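Local coordinates for Alr2269 protein (Nostoc sp., PDB 3MC9) that is the periplasmic part of a cyanobacterial Omp85 and probably receives outer-membrane proteins for beta-barrel biogenesis through its POTRA domains, at residues 161-164 against 169-172; 164-169 against 177-182. All coordinates share one frame; numbering follows the deposited sequence.

Interaction 1 (161-164 against 169-172)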
loop_
_atom_site.group_PDB
_atom_site.type_symbol
_atom_site.label_atom_id
_atom_site.label_comp_id
_atom_site.label_asym_id
_atom_site.label_seq_id
_atom_site.Cartn_x
_atom_site.Cartn_y
_atom_site.Cartn_z
ATOM N N THR A 161 10.233 -19.224 8.440
ATOM C CA THR A 161 8.772 -19.161 8.206
ATOM C C THR A 161 8.316 -17.931 7.408
ATOM O O THR A 161 7.409 -18.046 6.596
ATOM C CB THR A 161 7.884 -19.462 9.480
ATOM O OG1 THR A 161 6.746 -18.575 9.533
ATOM C CG2 THR A 161 8.674 -19.399 10.761
ATOM N N ALA A 162 8.970 -16.785 7.577
ATOM C CA ALA A 162 8.656 -15.609 6.743
ATOM C C ALA A 162 8.864 -15.930 5.244
ATOM O O ALA A 162 7.986 -15.684 4.424
ATOM C CB ALA A 162 9.490 -14.400 7.166
ATOM N N ASP A 163 10.014 -16.505 4.901
ATOM C CA ASP A 163 10.286 -16.928 3.511
ATOM C C ASP A 163 9.276 -17.946 2.992
ATOM O O ASP A 163 8.796 -17.810 1.889
ATOM C CB ASP A 163 11.708 -17.501 3.366
ATOM C CG ASP A 163 12.795 -16.453 3.612
ATOM O OD1 ASP A 163 12.562 -15.242 3.354
ATOM O OD2 ASP A 163 13.897 -16.853 4.057
ATOM N N GLU A 164 8.923 -18.944 3.795
ATOM C CA GLU A 164 7.967 -19.975 3.345
ATOM C C GLU A 164 6.632 -19.351 2.946
ATOM O O GLU A 164 6.035 -19.731 1.952
ATOM C CB GLU A 164 7.724 -21.069 4.410
ATOM C CG GLU A 164 8.960 -21.490 5.185
ATOM C CD GLU A 164 8.780 -22.760 6.038
ATOM O OE1 GLU A 164 7.633 -23.076 6.452
ATOM O OE2 GLU A 164 9.806 -23.425 6.312
ATOM N N GLN A 169 5.916 -14.019 -3.423
ATOM C CA GLN A 169 5.778 -12.606 -3.782
ATOM C C GLN A 169 7.140 -11.940 -4.050
ATOM O O GLN A 169 7.193 -10.809 -4.503
ATOM C CB GLN A 169 5.010 -11.848 -2.682
ATOM C CG GLN A 169 3.651 -12.470 -2.287
ATOM C CD GLN A 169 2.975 -11.751 -1.112
ATOM O OE1 GLN A 169 3.149 -10.540 -0.913
ATOM N NE2 GLN A 169 2.201 -12.505 -0.319
ATOM N N TYR A 170 8.232 -12.646 -3.761
ATOM C CA TYR A 170 9.591 -12.119 -3.950
ATOM C C TYR A 170 9.892 -11.902 -5.432
ATOM O O TYR A 170 9.478 -12.691 -6.270
ATOM C CB TYR A 170 10.644 -13.078 -3.375
ATOM C CG TYR A 170 10.696 -13.186 -1.854
ATOM C CD1 TYR A 170 9.688 -12.655 -1.039
ATOM C CD2 TYR A 170 11.749 -13.859 -1.232
ATOM C CE1 TYR A 170 9.753 -12.761 0.344
ATOM C CE2 TYR A 170 11.811 -13.980 0.154
ATOM C CZ TYR A 170 10.814 -13.427 0.934
ATOM O OH TYR A 170 10.874 -13.539 2.303
ATOM N N GLY A 171 10.610 -10.826 -5.742
ATOM C CA GLY A 171 11.037 -10.538 -7.121
ATOM C C GLY A 171 9.978 -9.835 -7.962
ATOM O O GLY A 171 10.158 -9.638 -9.160
ATOM N N LYS A 172 8.872 -9.458 -7.328
ATOM C CA LYS A 172 7.809 -8.694 -7.972
ATOM C C LYS A 172 7.495 -7.476 -7.131
ATOM O O LYS A 172 7.790 -7.439 -5.929
ATOM C CB LYS A 172 6.543 -9.533 -8.089
ATOM C CG LYS A 172 6.488 -10.425 -9.325
ATOM C CD LYS A 172 5.186 -11.220 -9.355
ATOM C CE LYS A 172 5.082 -12.197 -8.183
ATOM N NZ LYS A 172 3.723 -12.771 -8.093
#

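Interaction 2 (164-169 against 177-182)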
loop_
_atom_site.group_PDB
_atom_site.type_symbol
_atom_site.label_atom_id
_atom_site.label_comp_id
_atom_site.label_asym_id
_atom_site.label_seq_id
_atom_site.Cartn_x
_atom_site.Cartn_y
_atom_site.Cartn_z
ATOM N N GLU A 164 8.923 -18.944 3.795
ATOM C CA GLU A 164 7.967 -19.975 3.345
ATOM C C GLU A 164 6.632 -19.351 2.946
ATOM O O GLU A 164 6.035 -19.731 1.952
ATOM C CB GLU A 164 7.724 -21.069 4.410
ATOM C CG GLU A 164 8.960 -21.490 5.185
ATOM C CD GLU A 164 8.780 -22.760 6.038
ATOM O OE1 GLU A 164 7.633 -23.076 6.452
ATOM O OE2 GLU A 164 9.806 -23.425 6.312
ATOM N N ILE A 165 6.173 -18.373 3.717
ATOM C CA ILE A 165 4.872 -17.756 3.448
ATOM C C ILE A 165 4.928 -16.723 2.331
ATOM O O ILE A 165 4.045 -16.670 1.513
ATOM C CB ILE A 165 4.284 -17.084 4.712
ATOM C CG1 ILE A 165 4.089 -18.130 5.819
ATOM C CG2 ILE A 165 2.953 -16.410 4.391
ATOM C CD1 ILE A 165 3.869 -17.529 7.166
ATOM N N PHE A 166 5.970 -15.907 2.311
ATOM C CA PHE A 166 6.022 -14.730 1.448
ATOM C C PHE A 166 6.874 -14.931 0.170
ATOM O O PHE A 166 6.810 -14.123 -0.756
ATOM C CB PHE A 166 6.528 -13.532 2.273
ATOM C CG PHE A 166 5.561 -13.084 3.344
ATOM C CD1 PHE A 166 4.440 -12.319 3.007
ATOM C CD2 PHE A 166 5.756 -13.420 4.681
ATOM C CE1 PHE A 166 3.529 -11.905 3.992
ATOM C CE2 PHE A 166 4.840 -13.006 5.686
ATOM C CZ PHE A 166 3.728 -12.252 5.331
ATOM N N ARG A 167 7.639 -16.021 0.126
ATOM C CA ARG A 167 8.562 -16.345 -0.977
ATOM C C ARG A 167 7.992 -16.051 -2.364
ATOM O O ARG A 167 8.635 -15.413 -3.192
ATOM C CB ARG A 167 8.934 -17.836 -0.927
ATOM C CG ARG A 167 10.290 -18.151 -1.453
ATOM C CD ARG A 167 10.527 -19.657 -1.492
ATOM N NE ARG A 167 10.907 -20.204 -0.183
ATOM C CZ ARG A 167 10.294 -21.208 0.449
ATOM N NH1 ARG A 167 9.237 -21.824 -0.077
ATOM N NH2 ARG A 167 10.751 -21.606 1.630
ATOM N N ALA A 168 6.776 -16.532 -2.587
ATOM C CA ALA A 168 6.086 -16.425 -3.858
ATOM C C ALA A 168 5.923 -14.982 -4.345
ATOM O O ALA A 168 5.787 -14.751 -5.537
ATOM C CB ALA A 168 4.708 -17.107 -3.747
ATOM N N GLN A 169 5.916 -14.019 -3.423
ATOM C CA GLN A 169 5.778 -12.606 -3.782
ATOM C C GLN A 169 7.140 -11.940 -4.050
ATOM O O GLN A 169 7.193 -10.809 -4.503
ATOM C CB GLN A 169 5.010 -11.848 -2.682
ATOM C CG GLN A 169 3.651 -12.470 -2.287
ATOM C CD GLN A 169 2.975 -11.751 -1.112
ATOM O OE1 GLN A 169 3.149 -10.540 -0.913
ATOM N NE2 GLN A 169 2.201 -12.505 -0.319
ATOM N N ARG A 177 -1.953 -5.692 -0.402
ATOM C CA ARG A 177 -3.066 -6.631 -0.243
ATOM C C ARG A 177 -2.551 -8.066 -0.187
ATOM O O ARG A 177 -2.989 -8.842 0.653
ATOM C CB ARG A 177 -4.047 -6.514 -1.380
ATOM C CG ARG A 177 -4.790 -5.201 -1.403
ATOM C CD ARG A 177 -5.692 -5.125 -2.606
ATOM N NE ARG A 177 -6.892 -5.954 -2.459
ATOM C CZ ARG A 177 -7.309 -6.883 -3.328
ATOM N NH1 ARG A 177 -6.628 -7.148 -4.447
ATOM N NH2 ARG A 177 -8.434 -7.553 -3.082
ATOM N N ASP A 178 -1.640 -8.407 -1.099
ATOM C CA ASP A 178 -1.048 -9.740 -1.121
ATOM C C ASP A 178 -0.190 -9.931 0.126
ATOM O O ASP A 178 -0.131 -11.023 0.675
ATOM C CB ASP A 178 -0.187 -9.959 -2.367
ATOM C CG ASP A 178 -0.983 -9.873 -3.668
ATOM O OD1 ASP A 178 -2.233 -9.961 -3.634
ATOM O OD2 ASP A 178 -0.344 -9.705 -4.730
ATOM N N LEU A 179 0.472 -8.865 0.569
ATOM C CA LEU A 179 1.209 -8.900 1.831
ATOM C C LEU A 179 0.263 -9.251 2.998
ATOM O O LEU A 179 0.575 -10.113 3.830
ATOM C CB LEU A 179 1.938 -7.578 2.125
ATOM C CG LEU A 179 2.914 -7.666 3.313
ATOM C CD1 LEU A 179 4.181 -8.477 2.949
ATOM C CD2 LEU A 179 3.294 -6.298 3.838
ATOM N N GLN A 180 -0.870 -8.571 3.065
ATOM C CA GLN A 180 -1.825 -8.814 4.138
ATOM C C GLN A 180 -2.375 -10.249 4.150
ATOM O O GLN A 180 -2.685 -10.800 5.215
ATOM C CB GLN A 180 -2.986 -7.839 4.055
ATOM C CG GLN A 180 -3.769 -7.740 5.346
ATOM C CD GLN A 180 -2.911 -7.176 6.476
ATOM O OE1 GLN A 180 -2.123 -6.236 6.273
ATOM N NE2 GLN A 180 -3.053 -7.747 7.665
ATOM N N GLU A 181 -2.514 -10.857 2.981
ATOM C CA GLU A 181 -2.965 -12.246 2.943
ATOM C C GLU A 181 -1.907 -13.129 3.601
ATOM O O GLU A 181 -2.218 -13.974 4.422
ATOM C CB GLU A 181 -3.252 -12.699 1.509
ATOM C CG GLU A 181 -4.594 -12.211 0.997
ATOM C CD GLU A 181 -5.744 -12.811 1.781
ATOM O OE1 GLU A 181 -5.993 -14.034 1.635
ATOM O OE2 GLU A 181 -6.383 -12.064 2.559
ATOM N N GLY A 182 -0.652 -12.892 3.260
ATOM C CA GLY A 182 0.454 -13.586 3.903
ATOM C C GLY A 182 0.519 -13.373 5.412
ATOM O O GLY A 182 0.856 -14.303 6.162
#

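Interaction 1 (161-164 against 169-172)
The Y170 ring meets D163 at its edge: D163 OD1 lies in the ring plane, next to the hydroxyl, and no part of 161-164 stacks on a ring face. The carboxylate plane of D163 stands at 89° to the ring, so the two flat groups meet at a right angle. One hydrogen bond carries the contact. Y170 OH donates to D163 OD1 at 2.6 Å. The oxygen uses its anti lone pair, the one turned away from OD2. With CG beside the backbone N (chi1 -65°), the D163 carboxylate is carried toward the tyrosine hydroxyl. The helix backbone also runs close to the hydroxyl, with D163 CA 3.6 Å from Y170 OH. A162 is peripheral; its O is 4.2 Å from Y170 OH. Y170 follows the 3-10 segment 167-169, in the loop before helix 176-192, at the second position of a type II turn from Q169 to K172. Y170 OH is also hydrogen-bonded to V143 N of strand 142-146. The hydroxyl thus gives its proton to the carboxylate and can accept from the strand amide. It thereby links helix 161-166, the loop and edge strand 142-146, and the negative D163 probably strengthens the hydroxyl as an acceptor.

Interaction 2 (164-169 against 177-182)
F166 and G182 form the tight part of this contact. F166 CZ lies 3.4 Å from G182 C, and F166 CE1 is 3.5 Å from G182 CA. G182 has no side chain, and the ring lies against its backbone; the CA atoms of I165 and G182 are 6.1 Å apart. I165 CG2 sits over the centre of the F166 ring, 4.0 Å above its plane, and also touches G182 O. L179 O lies at the ring edge, in plane. L179 CD1 packs on F166 CE1 at 3.6 Å; a CG anti to the backbone N (chi1 -170°) swings the branch toward the ring. The other end is more polar and more open. There Q169 reaches across with an extended chain, and its NE2 donates to D178 O at 2.9 Å. The bond is bent, with an N-H...O angle of 133°, and comes from above the carbonyl plane. G182 N binds the same oxygen from the opposite face. Of the D178 side chain, CB comes near the amide, 3.7 Å from Q169 OE1. F166 and L179 both touch V143 and strand 211-217. This is the helix pair packed on one face of a mixed sheet, as in the POTRA fold.

Both contacts use helix 161-166, and their centres are 6 Å apart. Interaction 1 joins it to its own following loop, interaction 2 to helix 176-192. Both are partly buried. The first is small (96 Å²) and rests on one hydrogen bond to a carboxylate. The second buries 261 Å², with a buried apolar side around F166, L179 and G182 and a more exposed polar side at Q169 and D178. Q169 lies in both ranges but makes its contacts in interaction 2, while Y170 serves interaction 1. V143 is common ground: its backbone binds in the first, its side chain packs in the second. Together they join helix 161-166 and its loop to strand 142-146 and helix 176-192.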